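Local coordinates for chinitase A (Streptomyces coelicolor, PDB 3EBV), which probably hydrolyses internal glycosidic bonds of chitin, this chain being its glycosyl hydrolase family 18 catalytic domain, at residues Ala40-Asp52 with Asn99-Phe113. Numbering follows the deposited sequence.
Sequences ATTTPGAVTFNLD and NFANSVYSVMREYGF
Asn-99 and Ser-103 of helix 94-111 hydrogen-bond the backbone of Pro-44, in a turn, and of Val-47, in strand 47-48. Asn-99 ND2 donates to Pro-44 O at 2.9 Å, within both the amide plane and the carbonyl plane. This bond holds the type II turn Thr-43 to Ala-46 against the helix. Ser-103 OG accepts from Val-47 N at 2.9 Å and donates to Asn-99 O, one turn back, at 2.7 Å. With chi1 at 62°, the hydroxyl sits between the backbone N and the carbonyl carbon, where it can serve both partners. Replacing Ser-103 by an alanine would probably leave Val-47 N without this acceptor and weaken the link between strand and helix at that point. Gly-45 O makes a CA-H...O contact with Phe-100 CA (3.1 Å) and lies at the edge of the Phe-100 ring.

Apolar contacts continue along the helix. Val-47 CG2 meets Val-104 CG2 at 3.7 Å, and Phe-49 CB rests on Val-107 CG1.

An aromatic cluster closes the far end. The Phe-49 edge points at one face of Tyr-111 in a T-shaped pair, with planes at 86° and Phe-49 CD2 3.8 Å from Tyr-111 CZ. Phe-113 brings its edge to the Phe-49 ring in a second, looser edge-to-face pair, planes at 80°. One water joins Leu-51 N to Tyr-111 OH.

Strand 47-48 pairs antiparallel with strand 32-40, and Val-47 and Phe-49 also touch strand 77-84. The contact thus lays an excursion after one barrel strand across an outer helix, in the TIM (beta/alpha)8 barrel of family 18 glycosyl hydrolases.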
# COMPACT_ATOMS: atom_id res chain seq x y z
N ALA A 40 17.22 -4.75 1.44
CA ALA A 40 17.79 -6.07 1.08
C ALA A 40 19.13 -6.29 1.79
O ALA A 40 19.78 -5.33 2.22
CB ALA A 40 17.99 -6.18 -0.41
N THR A 41 19.52 -7.56 1.93
CA THR A 41 20.86 -7.90 2.50
C THR A 41 21.61 -8.79 1.50
O THR A 41 21.14 -9.03 0.37
CB THR A 41 20.74 -8.64 3.84
OG1 THR A 41 20.26 -9.97 3.60
CG2 THR A 41 19.80 -7.93 4.80
N THR A 42 22.78 -9.27 1.90
CA THR A 42 23.54 -10.16 1.03
C THR A 42 22.96 -11.58 0.95
O THR A 42 23.38 -12.35 0.09
CB THR A 42 25.03 -10.25 1.47
OG1 THR A 42 25.09 -10.62 2.85
CG2 THR A 42 25.70 -8.91 1.27
N THR A 43 22.01 -11.90 1.83
CA THR A 43 21.30 -13.20 1.83
C THR A 43 20.04 -13.11 0.91
O THR A 43 19.19 -12.25 1.15
CB THR A 43 20.92 -13.59 3.26
OG1 THR A 43 22.13 -13.73 4.05
CG2 THR A 43 20.13 -14.91 3.32
N PRO A 44 19.95 -13.97 -0.13
CA PRO A 44 18.79 -13.91 -1.06
C PRO A 44 17.45 -13.96 -0.33
O PRO A 44 17.23 -14.83 0.51
CB PRO A 44 19.01 -15.14 -1.94
CG PRO A 44 20.52 -15.27 -1.99
CD PRO A 44 20.91 -15.02 -0.55
N GLY A 45 16.56 -13.00 -0.64
CA GLY A 45 15.22 -12.94 -0.03
C GLY A 45 15.12 -12.24 1.32
O GLY A 45 14.03 -11.92 1.78
N ALA A 46 16.27 -12.04 2.00
CA ALA A 46 16.25 -11.55 3.35
C ALA A 46 16.13 -10.03 3.41
O ALA A 46 16.62 -9.33 2.52
CB ALA A 46 17.54 -12.01 4.12
N VAL A 47 15.52 -9.52 4.46
CA VAL A 47 15.48 -8.07 4.65
C VAL A 47 15.94 -7.70 6.03
O VAL A 47 16.03 -8.54 6.95
CB VAL A 47 14.05 -7.49 4.43
CG1 VAL A 47 13.57 -7.84 3.00
CG2 VAL A 47 13.07 -7.91 5.55
N THR A 48 16.21 -6.41 6.20
CA THR A 48 16.46 -5.87 7.52
C THR A 48 15.88 -4.45 7.55
O THR A 48 15.55 -3.87 6.50
CB THR A 48 18.00 -5.88 7.86
OG1 THR A 48 18.18 -5.60 9.25
CG2 THR A 48 18.74 -4.88 7.02
N PHE A 49 15.71 -3.92 8.75
CA PHE A 49 15.28 -2.55 8.88
C PHE A 49 16.28 -1.78 9.73
O PHE A 49 16.67 -2.25 10.81
CB PHE A 49 13.91 -2.48 9.54
CG PHE A 49 13.42 -1.06 9.76
CD1 PHE A 49 13.09 -0.25 8.67
CD2 PHE A 49 13.33 -0.54 11.04
CE1 PHE A 49 12.67 1.05 8.87
CE2 PHE A 49 12.91 0.77 11.24
CZ PHE A 49 12.57 1.55 10.17
N ASN A 50 16.67 -0.61 9.24
CA ASN A 50 17.61 0.25 9.95
C ASN A 50 17.01 1.65 10.00
O ASN A 50 16.97 2.32 8.94
CB ASN A 50 18.94 0.27 9.19
CG ASN A 50 19.65 -1.10 9.20
OD1 ASN A 50 19.88 -1.67 10.27
ND2 ASN A 50 19.98 -1.61 8.02
N LEU A 51 16.54 2.06 11.17
CA LEU A 51 15.97 3.40 11.31
C LEU A 51 17.00 4.43 10.87
O LEU A 51 18.15 4.38 11.33
CB LEU A 51 15.50 3.68 12.73
CG LEU A 51 14.84 5.03 13.02
CD1 LEU A 51 13.49 5.18 12.24
CD2 LEU A 51 14.62 5.22 14.49
N ASP A 52 16.61 5.35 9.99
CA ASP A 52 17.51 6.41 9.49
C ASP A 52 17.59 7.56 10.50
O ASP A 52 17.23 8.70 10.21
CB ASP A 52 17.02 6.89 8.11
CG ASP A 52 17.96 7.89 7.45
OD1 ASP A 52 19.16 7.94 7.83
OD2 ASP A 52 17.49 8.62 6.55
N ASN A 99 14.01 -17.35 3.67
CA ASN A 99 14.78 -16.20 4.20
C ASN A 99 13.90 -14.95 4.32
O ASN A 99 14.02 -14.18 5.28
CB ASN A 99 15.99 -15.88 3.32
CG ASN A 99 17.03 -17.00 3.33
OD1 ASN A 99 17.03 -17.83 4.26
ND2 ASN A 99 17.83 -17.07 2.29
N PHE A 100 12.98 -14.77 3.37
CA PHE A 100 12.07 -13.64 3.45
C PHE A 100 11.16 -13.77 4.65
O PHE A 100 11.01 -12.86 5.44
CB PHE A 100 11.21 -13.62 2.17
CG PHE A 100 10.27 -12.44 2.08
CD1 PHE A 100 10.74 -11.19 1.61
CD2 PHE A 100 8.93 -12.56 2.46
CE1 PHE A 100 9.82 -10.10 1.50
CE2 PHE A 100 8.04 -11.45 2.36
CZ PHE A 100 8.50 -10.24 1.90
N ALA A 101 10.49 -14.92 4.80
CA ALA A 101 9.58 -15.11 5.93
C ALA A 101 10.31 -14.96 7.27
O ALA A 101 9.80 -14.30 8.18
CB ALA A 101 8.90 -16.50 5.86
N ASN A 102 11.48 -15.59 7.38
CA ASN A 102 12.25 -15.50 8.64
C ASN A 102 12.65 -14.07 8.98
O ASN A 102 12.49 -13.63 10.13
CB ASN A 102 13.51 -16.37 8.56
CG ASN A 102 13.21 -17.87 8.72
OD1 ASN A 102 12.16 -18.24 9.23
ND2 ASN A 102 14.14 -18.71 8.28
N SER A 103 13.17 -13.36 7.99
CA SER A 103 13.70 -12.01 8.24
C SER A 103 12.58 -11.00 8.45
O SER A 103 12.66 -10.14 9.31
CB SER A 103 14.67 -11.59 7.16
OG SER A 103 14.02 -11.53 5.90
N VAL A 104 11.51 -11.08 7.64
CA VAL A 104 10.39 -10.19 7.89
C VAL A 104 9.79 -10.39 9.28
O VAL A 104 9.47 -9.42 9.99
CB VAL A 104 9.28 -10.31 6.76
CG1 VAL A 104 8.01 -9.53 7.14
CG2 VAL A 104 9.87 -9.83 5.44
N TYR A 105 9.63 -11.65 9.70
CA TYR A 105 9.06 -11.90 11.02
C TYR A 105 10.00 -11.38 12.14
O TYR A 105 9.53 -10.81 13.10
CB TYR A 105 8.76 -13.38 11.18
CG TYR A 105 8.03 -13.66 12.45
CD1 TYR A 105 6.74 -13.17 12.68
CD2 TYR A 105 8.62 -14.43 13.46
CE1 TYR A 105 6.07 -13.45 13.85
CE2 TYR A 105 7.95 -14.70 14.63
CZ TYR A 105 6.69 -14.22 14.82
OH TYR A 105 6.03 -14.50 16.00
N SER A 106 11.31 -11.54 11.94
CA SER A 106 12.30 -11.03 12.90
C SER A 106 12.16 -9.51 13.01
O SER A 106 12.19 -8.96 14.12
CB SER A 106 13.71 -11.40 12.43
OG SER A 106 14.67 -10.90 13.37
N VAL A 107 11.99 -8.83 11.87
CA VAL A 107 11.83 -7.35 11.89
C VAL A 107 10.52 -6.96 12.57
O VAL A 107 10.46 -6.01 13.38
CB VAL A 107 11.89 -6.79 10.44
CG1 VAL A 107 11.41 -5.33 10.36
CG2 VAL A 107 13.30 -6.92 9.91
N MSE A 108 9.46 -7.69 12.25
CA MSE A 108 8.18 -7.43 12.89
C MSE A 108 8.27 -7.56 14.42
O MSE A 108 7.80 -6.67 15.13
CB MSE A 108 7.12 -8.38 12.35
CG MSE A 108 6.70 -8.06 10.91
SE MSE A 108 5.50 -9.51 10.23
CE MSE A 108 4.15 -9.52 11.62
N ARG A 109 8.88 -8.63 14.89
CA ARG A 109 8.98 -8.86 16.33
C ARG A 109 9.89 -7.84 17.01
O ARG A 109 9.58 -7.41 18.10
CB ARG A 109 9.48 -10.27 16.59
CG ARG A 109 8.49 -11.34 16.19
CD ARG A 109 7.26 -11.31 17.07
NE ARG A 109 7.58 -11.84 18.40
CZ ARG A 109 6.74 -11.89 19.42
NH1 ARG A 109 5.48 -11.44 19.31
NH2 ARG A 109 7.15 -12.39 20.58
N GLU A 110 10.98 -7.46 16.35
CA GLU A 110 11.91 -6.47 16.92
C GLU A 110 11.27 -5.11 17.14
O GLU A 110 11.50 -4.47 18.18
CB GLU A 110 13.16 -6.32 16.08
CG GLU A 110 14.08 -5.16 16.56
CD GLU A 110 14.74 -5.40 17.92
OE1 GLU A 110 14.67 -6.54 18.44
OE2 GLU A 110 15.32 -4.42 18.47
N TYR A 111 10.47 -4.65 16.17
CA TYR A 111 9.92 -3.29 16.24
C TYR A 111 8.47 -3.23 16.61
O TYR A 111 7.94 -2.14 16.80
CB TYR A 111 10.18 -2.52 14.92
CG TYR A 111 11.64 -2.39 14.64
CD1 TYR A 111 12.39 -1.35 15.24
CD2 TYR A 111 12.31 -3.33 13.88
CE1 TYR A 111 13.75 -1.25 15.02
CE2 TYR A 111 13.68 -3.24 13.66
CZ TYR A 111 14.40 -2.20 14.25
OH TYR A 111 15.76 -2.14 14.01
N GLY A 112 7.82 -4.39 16.71
CA GLY A 112 6.41 -4.47 17.01
C GLY A 112 5.47 -4.20 15.83
O GLY A 112 4.32 -3.84 16.04
N PHE A 113 5.93 -4.44 14.60
CA PHE A 113 5.06 -4.20 13.45
C PHE A 113 3.93 -5.21 13.36
O PHE A 113 4.10 -6.39 13.74
CB PHE A 113 5.87 -4.24 12.16
CG PHE A 113 6.92 -3.15 12.04
CD1 PHE A 113 6.64 -1.82 12.40
CD2 PHE A 113 8.20 -3.46 11.58
CE1 PHE A 113 7.65 -0.83 12.28
CE2 PHE A 113 9.21 -2.50 11.43
CZ PHE A 113 8.91 -1.16 11.76
O HOH W 1 16.86 0.40 13.45